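Local structure of uncharacterized protein (Magnetospirillum magneticum AMB-1, 5MU5) at residues 558-563 against 572-577; 552-557 against 596-601; 409-414 against 496-501; 396-401 against 474-479. The protein is a Maf glycosyltransferase involved in the formation of bacterial flagella, and probably transfers sugars to flagellin. One frame throughout, in Å; residues are numbered along the deposited sequence.

All four contacts are buried, those of 2 and 4 wholly so, while 1 and 3 each include one partly exposed residue, V574 and T501. They form two groups on opposite sides of the chain's centre. Interactions 1 and 2 lie in the helical bundle and share helix 546-564, which meets helix 568-579 in one and helix 589-609 in the other. Interaction 1 rests on methyl groups alone, and interaction 2 adds the sulfur of C557. Interactions 3 and 4 meet at the large mixed sheet through helix 467-482. Interaction 4 packs two helices through threonines and branched aliphatic chains. Interaction 3 joins a strand end to a loop and adds a bridging water.

Interaction 1: 558-563 against 572-577; sequences AQAMDD and MLVLSE
A560 and V574 bring the two helices together, with their CA atoms 6.8 Å apart. Both segments lie inside longer helices. These are consecutive in the chain, and only a short linker separates them. The close spacing depends on the small side chain of A560, whose CB points at the second helix.

V574 CG1 meets A560 CB at 3.7 Å. That methyl lies anti to the backbone N of V574 (chi1 174°), the rotation that puts it against the alanine. L575 adds a second, looser touch, with CD2 4.2 Å from A560 CB. The CB bond of L575 does not aim at the first helix. Its CD2 branch, not the extended CD1, reaches the alanine. One methyl of A560 therefore meets a methyl from each of two neighbouring residues. The same leucine also packs on C557, one turn earlier in the first helix, and on M599 and Y605 of helix 589-609.

Away from the interface, S576 OG bonds to M572 O at 3.1 Å. The backbone N of S576 binds that oxygen too, and the two donors come from opposite faces of the carbonyl plane. The hydroxyl is thus satisfied within its own helix. On the first helix, Q559 NE2 makes weak bonds to the D563 carboxylate. D562 forms a salt bridge with R626 of helix 618-646, and M561 packs on the same helix through I625 and F629. An alanine turned to a neighbouring helix, under aliphatic methyls, is the close packing of an alpha-helical bundle, here that of the Maf flagellin glycosyltransferases.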
loop_
_atom_site.group_PDB
_atom_site.type_symbol
_atom_site.label_atom_id
_atom_site.label_comp_id
_atom_site.label_asym_id
_atom_site.label_seq_id
_atom_site.Cartn_x
_atom_site.Cartn_y
_atom_site.Cartn_z
ATOM N N ALA A 558 -4.022 19.750 -14.979
ATOM C CA ALA A 558 -4.559 20.032 -16.299
ATOM C C ALA A 558 -3.494 20.761 -17.089
ATOM O O ALA A 558 -3.196 20.411 -18.242
ATOM C CB ALA A 558 -5.809 20.884 -16.197
ATOM N N GLN A 559 -2.883 21.744 -16.445
ATOM C CA GLN A 559 -1.840 22.549 -17.074
ATOM C C GLN A 559 -0.610 21.707 -17.451
ATOM O O GLN A 559 -0.003 21.904 -18.512
ATOM C CB GLN A 559 -1.430 23.681 -16.122
ATOM C CG GLN A 559 -0.429 24.670 -16.704
ATOM C CD GLN A 559 -0.973 25.371 -17.933
ATOM O OE1 GLN A 559 -2.143 25.737 -17.979
ATOM N NE2 GLN A 559 -0.131 25.555 -18.938
ATOM N N ALA A 560 -0.253 20.770 -16.572
ATOM C CA ALA A 560 0.855 19.842 -16.813
ATOM C C ALA A 560 0.612 19.029 -18.071
ATOM O O ALA A 560 1.500 18.882 -18.887
ATOM C CB ALA A 560 1.034 18.912 -15.625
ATOM N N MET A 561 -0.599 18.507 -18.224
ATOM C CA MET A 561 -0.979 17.778 -19.439
ATOM C C MET A 561 -0.827 18.677 -20.686
ATOM O O MET A 561 -0.280 18.238 -21.697
ATOM C CB MET A 561 -2.414 17.223 -19.293
ATOM C CG MET A 561 -3.041 16.670 -20.559
ATOM S SD MET A 561 -2.104 15.283 -21.242
ATOM C CE MET A 561 -2.610 14.003 -20.089
ATOM N N ASP A 562 -1.279 19.931 -20.616
ATOM C CA ASP A 562 -1.110 20.865 -21.756
ATOM C C ASP A 562 0.356 21.146 -22.056
ATOM O O ASP A 562 0.737 21.236 -23.207
ATOM C CB ASP A 562 -1.813 22.220 -21.538
ATOM C CG ASP A 562 -3.316 22.150 -21.739
ATOM O OD1 ASP A 562 -3.813 21.139 -22.279
ATOM O OD2 ASP A 562 -4.016 23.108 -21.340
ATOM N N ASP A 563 1.173 21.298 -21.027
ATOM C CA ASP A 563 2.576 21.610 -21.246
ATOM C C ASP A 563 3.369 20.399 -21.721
ATOM O O ASP A 563 4.370 20.569 -22.390
ATOM C CB ASP A 563 3.223 22.152 -19.961
ATOM C CG ASP A 563 2.606 23.463 -19.493
ATOM O OD1 ASP A 563 2.069 24.218 -20.331
ATOM O OD2 ASP A 563 2.672 23.751 -18.282
ATOM N N MET A 572 4.703 12.335 -16.854
ATOM C CA MET A 572 4.550 11.492 -15.637
ATOM C C MET A 572 5.369 11.997 -14.484
ATOM O O MET A 572 4.901 11.987 -13.355
ATOM C CB MET A 572 4.953 10.037 -15.868
ATOM C CG MET A 572 3.869 9.133 -16.391
ATOM S SD MET A 572 2.315 9.103 -15.471
ATOM C CE MET A 572 2.807 9.205 -13.744
ATOM N N LEU A 573 6.598 12.430 -14.761
ATOM C CA LEU A 573 7.443 13.008 -13.711
ATOM C C LEU A 573 6.778 14.225 -13.113
ATOM O O LEU A 573 6.777 14.397 -11.904
ATOM C CB LEU A 573 8.829 13.406 -14.237
ATOM C CG LEU A 573 9.778 12.240 -14.502
ATOM C CD1 LEU A 573 10.955 12.651 -15.385
ATOM C CD2 LEU A 573 10.264 11.647 -13.192
ATOM N N VAL A 574 6.188 15.057 -13.955
ATOM C CA VAL A 574 5.540 16.269 -13.459
ATOM C C VAL A 574 4.298 15.949 -12.623
ATOM O O VAL A 574 4.102 16.540 -11.573
ATOM C CB VAL A 574 5.197 17.234 -14.601
ATOM C CG1 VAL A 574 4.393 18.423 -14.093
ATOM C CG2 VAL A 574 6.477 17.738 -15.247
ATOM N N LEU A 575 3.471 15.011 -13.074
ATOM C CA LEU A 575 2.270 14.643 -12.312
ATOM C C LEU A 575 2.627 13.963 -10.999
ATOM O O LEU A 575 1.996 14.213 -9.968
ATOM C CB LEU A 575 1.356 13.707 -13.112
ATOM C CG LEU A 575 0.627 14.311 -14.306
ATOM C CD1 LEU A 575 -0.102 13.203 -15.065
ATOM C CD2 LEU A 575 -0.339 15.404 -13.856
ATOM N N SER A 576 3.618 13.082 -11.031
ATOM C CA SER A 576 4.033 12.403 -9.805
ATOM C C SER A 576 4.463 13.410 -8.753
ATOM O O SER A 576 3.975 13.353 -7.611
ATOM C CB SER A 576 5.156 11.412 -10.057
ATOM O OG SER A 576 4.639 10.276 -10.728
ATOM N N GLU A 577 5.345 14.337 -9.143
ATOM C CA GLU A 577 5.811 15.385 -8.226
ATOM C C GLU A 577 4.653 16.149 -7.573
ATOM O O GLU A 577 4.700 16.428 -6.384
ATOM C CB GLU A 577 6.754 16.364 -8.924
ATOM C CG GLU A 577 7.141 17.558 -8.059
ATOM C CD GLU A 577 8.149 18.471 -8.736
ATOM O OE1 GLU A 577 8.307 18.389 -9.979
ATOM O OE2 GLU A 577 8.784 19.280 -8.027
#

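Interaction 2: 552-557 against 596-601; sequences TLLGEC and GTLMMA
Within 596-601, L598 makes the contact, meeting L554 and C557 of helix 546-564. The CA atoms of C557 and L598 are 8.5 Å apart, so the side chains have to bridge the space. The second segment starts at G596, where the helix is kinked: the N atoms of G596 and T597 have no bond to the turn before. T597 is held by its OG1, which bonds to D91 OD1 and to L242 N and so ties the helix to other parts of the chain.

L598 follows and its CB points at the first helix. Its chain is extended, with CD1 anti to CA (chi2 -178°), and this pushes CD1 to the front. L598 CD1 lies 3.5 Å from C557 SG. It also comes within 4.0 Å of C557 CB, so it touches both side-chain atoms of C557, SG the more closely. L554 reaches the same methyl from another turn of its helix, and its CD2 is 4.1 Å from L598 CD1. The two leucines cross at a slant. One methyl thus fits between two residues spaced three apart on the partner helix, as is common in helical bundles such as this Maf domain. M632 and M636 of helix 618-646 also pack on L598, and L554 touches T637 there.

M599 packs on L579 of helix 568-579 and on I205. At M600 the helix runs on, and its N bonds to G596 O at 3.1 Å. A601 N bonds in the same way to T597 O, at 3.0 Å.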
loop_
_atom_site.group_PDB
_atom_site.type_symbol
_atom_site.label_atom_id
_atom_site.label_comp_id
_atom_site.label_asym_id
_atom_site.label_seq_id
_atom_site.Cartn_x
_atom_site.Cartn_y
_atom_site.Cartn_z
ATOM N N THR A 552 -7.407 23.906 -7.170
ATOM C CA THR A 552 -6.080 24.430 -7.499
ATOM C C THR A 552 -5.148 23.304 -7.971
ATOM O O THR A 552 -4.456 23.424 -8.990
ATOM C CB THR A 552 -5.490 25.149 -6.261
ATOM O OG1 THR A 552 -6.272 26.320 -5.988
ATOM C CG2 THR A 552 -4.032 25.557 -6.474
ATOM N N LEU A 553 -5.130 22.206 -7.224
ATOM C CA LEU A 553 -4.320 21.048 -7.596
ATOM C C LEU A 553 -4.739 20.484 -8.966
ATOM O O LEU A 553 -3.904 20.153 -9.810
ATOM C CB LEU A 553 -4.406 19.953 -6.515
ATOM C CG LEU A 553 -3.547 18.700 -6.749
ATOM C CD1 LEU A 553 -2.085 19.040 -7.046
ATOM C CD2 LEU A 553 -3.637 17.742 -5.577
ATOM N N LEU A 554 -6.040 20.367 -9.168
ATOM C CA LEU A 554 -6.571 19.848 -10.412
ATOM C C LEU A 554 -6.155 20.744 -11.563
ATOM O O LEU A 554 -5.770 20.254 -12.619
ATOM C CB LEU A 554 -8.091 19.769 -10.339
ATOM C CG LEU A 554 -8.644 18.663 -9.441
ATOM C CD1 LEU A 554 -10.159 18.787 -9.344
ATOM C CD2 LEU A 554 -8.249 17.295 -9.979
ATOM N N GLY A 555 -6.233 22.055 -11.346
ATOM C CA GLY A 555 -5.827 23.011 -12.353
ATOM C C GLY A 555 -4.376 22.808 -12.743
ATOM O O GLY A 555 -4.031 22.879 -13.925
ATOM N N GLU A 556 -3.523 22.541 -11.753
ATOM C CA GLU A 556 -2.086 22.350 -12.004
ATOM C C GLU A 556 -1.808 21.063 -12.802
ATOM O O GLU A 556 -0.901 21.036 -13.633
ATOM C CB GLU A 556 -1.282 22.401 -10.685
ATOM C CG GLU A 556 -1.217 23.803 -10.069
ATOM C CD GLU A 556 -0.668 23.844 -8.637
ATOM O OE1 GLU A 556 -0.494 22.771 -8.011
ATOM O OE2 GLU A 556 -0.417 24.967 -8.118
ATOM N N CYS A 557 -2.614 20.025 -12.590
ATOM C CA CYS A 557 -2.485 18.785 -13.367
ATOM C C CYS A 557 -2.977 18.947 -14.793
ATOM O O CYS A 557 -2.434 18.329 -15.699
ATOM C CB CYS A 557 -3.265 17.643 -12.723
ATOM S SG CYS A 557 -2.728 17.237 -11.052
ATOM N N GLY A 596 -5.443 9.183 -6.687
ATOM C CA GLY A 596 -5.788 7.836 -7.116
ATOM C C GLY A 596 -6.470 7.883 -8.463
ATOM O O GLY A 596 -6.147 7.112 -9.370
ATOM N N THR A 597 -7.400 8.815 -8.598
ATOM C CA THR A 597 -8.148 8.943 -9.811
ATOM C C THR A 597 -7.247 9.391 -10.960
ATOM O O THR A 597 -7.175 8.698 -11.989
ATOM C CB THR A 597 -9.346 9.843 -9.564
ATOM O OG1 THR A 597 -10.188 9.195 -8.588
ATOM C CG2 THR A 597 -10.131 10.090 -10.852
ATOM N N LEU A 598 -6.511 10.488 -10.773
ATOM C CA LEU A 598 -5.602 10.978 -11.827
ATOM C C LEU A 598 -4.485 9.988 -12.236
ATOM O O LEU A 598 -4.163 9.867 -13.428
ATOM C CB LEU A 598 -4.984 12.318 -11.439
ATOM C CG LEU A 598 -5.966 13.467 -11.182
ATOM C CD1 LEU A 598 -5.195 14.731 -10.864
ATOM C CD2 LEU A 598 -6.905 13.700 -12.352
ATOM N N MET A 599 -3.905 9.278 -11.269
ATOM C CA MET A 599 -2.844 8.313 -11.568
ATOM C C MET A 599 -3.364 7.090 -12.306
ATOM O O MET A 599 -2.660 6.513 -13.125
ATOM C CB MET A 599 -2.091 7.868 -10.308
ATOM C CG MET A 599 -1.104 8.891 -9.746
ATOM S SD MET A 599 0.275 9.312 -10.844
ATOM C CE MET A 599 -0.394 10.691 -11.756
ATOM N N MET A 600 -4.584 6.690 -12.021
ATOM C CA MET A 600 -5.168 5.604 -12.749
ATOM C C MET A 600 -5.497 6.016 -14.170
ATOM O O MET A 600 -5.344 5.199 -15.094
ATOM C CB MET A 600 -6.412 5.115 -12.046
ATOM C CG MET A 600 -6.030 4.441 -10.758
ATOM S SD MET A 600 -4.853 3.114 -11.076
ATOM C CE MET A 600 -6.016 1.929 -11.792
ATOM N N ALA A 601 -5.956 7.261 -14.348
ATOM C CA ALA A 601 -6.178 7.773 -15.686
ATOM C C ALA A 601 -4.859 7.762 -16.462
ATOM O O ALA A 601 -4.820 7.333 -17.599
ATOM C CB ALA A 601 -6.777 9.157 -15.640
#

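Interaction 3: 409-414 against 496-501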
loop_
_atom_site.group_PDB
_atom_site.type_symbol
_atom_site.label_atom_id
_atom_site.label_comp_id
_atom_site.label_asym_id
_atom_site.label_seq_id
_atom_site.Cartn_x
_atom_site.Cartn_y
_atom_site.Cartn_z
ATOM N N LEU A 409 -3.764 -11.173 26.739
ATOM C CA LEU A 409 -4.807 -11.227 25.724
ATOM C C LEU A 409 -5.227 -12.639 25.449
ATOM O O LEU A 409 -4.385 -13.509 25.332
ATOM C CB LEU A 409 -4.274 -10.686 24.396
ATOM C CG LEU A 409 -4.290 -9.202 24.087
ATOM C CD1 LEU A 409 -3.601 -8.379 25.153
ATOM C CD2 LEU A 409 -3.614 -8.981 22.747
ATOM N N TYR A 410 -6.531 -12.839 25.294
ATOM C CA TYR A 410 -7.073 -14.129 24.913
ATOM C C TYR A 410 -7.904 -13.949 23.665
ATOM O O TYR A 410 -8.816 -13.118 23.625
ATOM C CB TYR A 410 -7.905 -14.717 26.035
ATOM C CG TYR A 410 -7.074 -15.022 27.252
ATOM C CD1 TYR A 410 -6.795 -14.042 28.186
ATOM C CD2 TYR A 410 -6.534 -16.286 27.452
ATOM C CE1 TYR A 410 -6.010 -14.314 29.287
ATOM C CE2 TYR A 410 -5.756 -16.568 28.559
ATOM C CZ TYR A 410 -5.498 -15.576 29.466
ATOM O OH TYR A 410 -4.734 -15.849 30.572
ATOM N N LEU A 411 -7.578 -14.716 22.635
ATOM C CA LEU A 411 -8.364 -14.696 21.409
ATOM C C LEU A 411 -9.384 -15.832 21.348
ATOM O O LEU A 411 -9.068 -16.994 21.549
ATOM C CB LEU A 411 -7.467 -14.774 20.186
ATOM C CG LEU A 411 -6.281 -13.824 20.103
ATOM C CD1 LEU A 411 -5.533 -14.171 18.824
ATOM C CD2 LEU A 411 -6.674 -12.357 20.135
ATOM N N PHE A 412 -10.614 -15.469 21.035
ATOM C CA PHE A 412 -11.691 -16.410 20.849
ATOM C C PHE A 412 -12.358 -16.080 19.517
ATOM O O PHE A 412 -12.482 -14.904 19.145
ATOM C CB PHE A 412 -12.712 -16.281 21.975
ATOM C CG PHE A 412 -12.163 -16.580 23.334
ATOM C CD1 PHE A 412 -11.607 -15.575 24.096
ATOM C CD2 PHE A 412 -12.252 -17.849 23.862
ATOM C CE1 PHE A 412 -11.129 -15.839 25.372
ATOM C CE2 PHE A 412 -11.765 -18.130 25.119
ATOM C CZ PHE A 412 -11.209 -17.126 25.881
ATOM N N GLY A 413 -12.759 -17.114 18.793
ATOM C CA GLY A 413 -13.438 -16.943 17.518
ATOM C C GLY A 413 -12.609 -16.240 16.464
ATOM O O GLY A 413 -13.167 -15.607 15.572
ATOM N N VAL A 414 -11.288 -16.285 16.617
ATOM C CA VAL A 414 -10.349 -15.713 15.656
ATOM C C VAL A 414 -9.776 -16.929 14.935
ATOM O O VAL A 414 -8.628 -17.308 15.150
ATOM C CB VAL A 414 -9.223 -14.935 16.328
ATOM C CG1 VAL A 414 -8.342 -14.258 15.280
ATOM C CG2 VAL A 414 -9.798 -13.879 17.232
ATOM N N VAL A 496 -6.308 -21.060 12.498
ATOM C CA VAL A 496 -4.887 -20.972 12.170
ATOM C C VAL A 496 -4.008 -20.592 13.357
ATOM O O VAL A 496 -4.443 -19.908 14.285
ATOM C CB VAL A 496 -4.541 -19.908 11.093
ATOM C CG1 VAL A 496 -5.220 -20.198 9.786
ATOM C CG2 VAL A 496 -4.840 -18.491 11.580
ATOM N N MET A 497 -2.754 -21.011 13.267
ATOM C CA MET A 497 -1.705 -20.584 14.172
ATOM C C MET A 497 -1.383 -19.103 13.876
ATOM O O MET A 497 -1.164 -18.699 12.722
ATOM C CB MET A 497 -0.443 -21.440 13.932
ATOM C CG MET A 497 0.716 -21.136 14.877
ATOM S SD MET A 497 0.337 -21.556 16.601
ATOM C CE MET A 497 0.754 -23.309 16.523
ATOM N N ILE A 498 -1.371 -18.289 14.919
ATOM C CA ILE A 498 -1.002 -16.891 14.813
ATOM C C ILE A 498 0.341 -16.697 15.540
ATOM O O ILE A 498 0.496 -17.117 16.687
ATOM C CB ILE A 498 -2.084 -16.004 15.438
ATOM C CG1 ILE A 498 -3.444 -16.298 14.782
ATOM C CG2 ILE A 498 -1.719 -14.542 15.305
ATOM C CD1 ILE A 498 -4.632 -15.717 15.522
ATOM N N GLU A 499 1.315 -16.107 14.860
ATOM C CA GLU A 499 2.605 -15.787 15.481
ATOM C C GLU A 499 2.423 -14.930 16.728
ATOM O O GLU A 499 1.508 -14.105 16.806
ATOM C CB GLU A 499 3.496 -14.956 14.539
ATOM C CG GLU A 499 4.037 -15.676 13.334
ATOM C CD GLU A 499 4.889 -14.767 12.450
ATOM O OE1 GLU A 499 5.898 -14.206 12.937
ATOM O OE2 GLU A 499 4.566 -14.622 11.252
ATOM N N ASN A 500 3.355 -15.090 17.656
ATOM C CA ASN A 500 3.381 -14.370 18.909
ATOM C C ASN A 500 2.204 -14.652 19.834
ATOM O O ASN A 500 1.876 -13.825 20.681
ATOM C CB ASN A 500 3.538 -12.889 18.630
ATOM C CG ASN A 500 4.855 -12.583 17.986
ATOM O OD1 ASN A 500 5.866 -12.965 18.508
ATOM N ND2 ASN A 500 4.848 -11.887 16.873
ATOM N N THR A 501 1.591 -15.822 19.679
ATOM C CA THR A 501 0.489 -16.257 20.540
ATOM C C THR A 501 0.799 -17.655 20.990
ATOM O O THR A 501 1.523 -18.354 20.307
ATOM C CB THR A 501 -0.878 -16.323 19.795
ATOM O OG1 THR A 501 -0.844 -17.365 18.812
ATOM C CG2 THR A 501 -1.202 -15.031 19.133
HETATM O O HOH W 1 -6.919 -19.518 15.388
#
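V414, just past the end of strand 408-412, and V496 mark the nearest backbone approach, with CA atoms 8.3 Å apart; V496 belongs to a loop that holds a type II beta turn from I498 to T501. The side chains close the gap.

I498 is the centre of the contact. Its CD1 meets L411 CD1 at 3.8 Å, and these two side chains reach toward each other tip to tip. V414 crosses I498 at about a right angle, and its CG1 lies 4.0 Å from the same CD1. The V414 methyl stands there because it is anti to the backbone N (chi1 -175°). L476 of helix 467-482 packs on both V414 and I498. T501 CG2 is a more distant neighbour of L411 CD1, at 4.4 Å.

A water joins the two backbones. It donates to V414 O at 2.8 Å and to V496 O at 2.7 Å, so both carbonyls are satisfied.

The turn has its own support. T501 OG1 bonds to I498 O, although the modelled 2.5 Å is short and the exact length is doubtful. N500 takes the positive phi of the turn (64°), and its ND2 bonds to G477 O of helix 467-482.

The loop connects the neighbouring parallel strands 488-491 and 502-503. With helix 467-482 it covers the side chains of L411 and V414, as in the layered build of an alpha/beta domain.

Interaction 4: 396-401 against 474-479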
loop_
_atom_site.group_PDB
_atom_site.type_symbol
_atom_site.label_atom_id
_atom_site.label_comp_id
_atom_site.label_asym_id
_atom_site.label_seq_id
_atom_site.Cartn_x
_atom_site.Cartn_y
_atom_site.Cartn_z
ATOM N N THR A 396 -8.457 -4.599 14.430
ATOM C CA THR A 396 -8.811 -3.345 15.103
ATOM C C THR A 396 -8.921 -3.553 16.594
ATOM O O THR A 396 -8.391 -2.773 17.367
ATOM C CB THR A 396 -10.159 -2.788 14.597
ATOM O OG1 THR A 396 -10.196 -2.823 13.160
ATOM C CG2 THR A 396 -10.367 -1.372 15.101
ATOM N N GLY A 397 -9.602 -4.620 16.998
ATOM C CA GLY A 397 -9.754 -4.921 18.423
ATOM C C GLY A 397 -8.436 -5.279 19.092
ATOM O O GLY A 397 -8.160 -4.860 20.198
ATOM N N THR A 398 -7.608 -6.054 18.420
ATOM C CA THR A 398 -6.330 -6.439 18.988
ATOM C C THR A 398 -5.424 -5.239 19.152
ATOM O O THR A 398 -4.812 -5.058 20.204
ATOM C CB THR A 398 -5.662 -7.465 18.096
ATOM O OG1 THR A 398 -6.537 -8.594 17.989
ATOM C CG2 THR A 398 -4.323 -7.883 18.672
ATOM N N THR A 399 -5.343 -4.397 18.130
ATOM C CA THR A 399 -4.427 -3.263 18.185
ATOM C C THR A 399 -4.959 -2.219 19.168
ATOM O O THR A 399 -4.171 -1.605 19.895
ATOM C CB THR A 399 -4.112 -2.650 16.789
ATOM O OG1 THR A 399 -3.073 -1.668 16.922
ATOM C CG2 THR A 399 -5.317 -1.962 16.189
ATOM N N ALA A 400 -6.285 -2.050 19.212
ATOM C CA ALA A 400 -6.906 -1.109 20.164
ATOM C C ALA A 400 -6.596 -1.550 21.578
ATOM O O ALA A 400 -6.266 -0.732 22.424
ATOM C CB ALA A 400 -8.412 -1.022 19.971
ATOM N N ALA A 401 -6.700 -2.845 21.834
ATOM C CA ALA A 401 -6.463 -3.372 23.178
ATOM C C ALA A 401 -5.033 -3.123 23.658
ATOM O O ALA A 401 -4.809 -2.753 24.804
ATOM C CB ALA A 401 -6.770 -4.851 23.219
ATOM N N ASP A 474 -1.399 -12.295 9.611
ATOM C CA ASP A 474 -0.088 -11.651 9.662
ATOM C C ASP A 474 -0.151 -10.309 10.412
ATOM O O ASP A 474 0.794 -9.957 11.122
ATOM C CB ASP A 474 0.517 -11.467 8.250
ATOM C CG ASP A 474 0.912 -12.817 7.571
ATOM O OD1 ASP A 474 0.650 -13.926 8.109
ATOM O OD2 ASP A 474 1.491 -12.766 6.467
ATOM N N ALA A 475 -1.253 -9.560 10.277
ATOM C CA ALA A 475 -1.335 -8.249 10.962
ATOM C C ALA A 475 -1.465 -8.439 12.485
ATOM O O ALA A 475 -0.894 -7.673 13.269
ATOM C CB ALA A 475 -2.458 -7.390 10.400
ATOM N N LEU A 476 -2.151 -9.500 12.890
ATOM C CA LEU A 476 -2.299 -9.834 14.303
ATOM C C LEU A 476 -0.978 -10.206 14.928
ATOM O O LEU A 476 -0.638 -9.696 15.992
ATOM C CB LEU A 476 -3.277 -10.987 14.505
ATOM C CG LEU A 476 -4.761 -10.702 14.315
ATOM C CD1 LEU A 476 -5.562 -11.986 14.454
ATOM C CD2 LEU A 476 -5.248 -9.664 15.308
ATOM N N GLY A 477 -0.222 -11.085 14.279
ATOM C CA GLY A 477 1.093 -11.484 14.785
ATOM C C GLY A 477 2.036 -10.307 14.858
ATOM O O GLY A 477 2.788 -10.116 15.820
ATOM N N ARG A 478 2.012 -9.502 13.835
ATOM C CA ARG A 478 2.889 -8.357 13.797
ATOM C C ARG A 478 2.545 -7.342 14.931
ATOM O O ARG A 478 3.432 -6.886 15.620
ATOM C CB ARG A 478 2.841 -7.715 12.395
ATOM C CG ARG A 478 3.583 -6.387 12.299
ATOM C CD ARG A 478 3.670 -5.821 10.872
ATOM N NE ARG A 478 2.354 -5.574 10.266
ATOM C CZ ARG A 478 1.747 -6.361 9.367
ATOM N NH1 ARG A 478 2.311 -7.487 8.921
ATOM N NH2 ARG A 478 0.552 -6.012 8.893
ATOM N N ILE A 479 1.286 -6.968 15.137
ATOM C CA ILE A 479 1.014 -5.981 16.202
ATOM C C ILE A 479 1.338 -6.576 17.566
ATOM O O ILE A 479 1.950 -5.931 18.411
ATOM C CB ILE A 479 -0.428 -5.382 16.148
ATOM C CG1 ILE A 479 -0.530 -4.128 17.019
ATOM C CG2 ILE A 479 -1.478 -6.383 16.578
ATOM C CD1 ILE A 479 0.308 -2.975 16.520
#
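T398 and T399 meet L476 and I479 between two neighbouring helices of the alpha/beta domain, which is probably Rossmann-like. Each helix leads into a strand of the parallel part of the large sheet, and those strands, 408-412 and 488-491, are neighbours. The segment axes are nearly parallel, at 7°, and approach to 9.9 Å. The closest CA pair is T399 and I479, at 6.4 Å.

The CB of T398 points toward the second helix. L476 crosses T398 at about a right angle, and L476 CD2 comes to 3.2 Å from T398 OG1. This is a close touch of a methyl on a hydroxyl. The hydroxyl has its polar partner in its own helix, T394 O. T398 CG2 packs against I479 CG2 at 3.8 Å, and these two side chains slide past each other in opposite directions.

T399 meets the other branch of I479. Its OG1 is anti to the backbone N (chi1 -172°) and lies 3.5 Å from I479 CG1. I479 CD1 is 3.6 Å from the same oxygen. That oxygen bonds to D387 O, so it is satisfied while aliphatic carbons cover it. With an alanine in place of I479, T398 CG2 and the T399 hydroxyl would probably lose the I479 carbons that cover them, and a gap would open between the helices.

I479 also touches L402 and D388. R478, next to it, forms a salt bridge with D388. Parallel helices packed side by side on one face of a sheet, each feeding an adjacent parallel strand, are typical of the beta-alpha-beta crossovers of such folds.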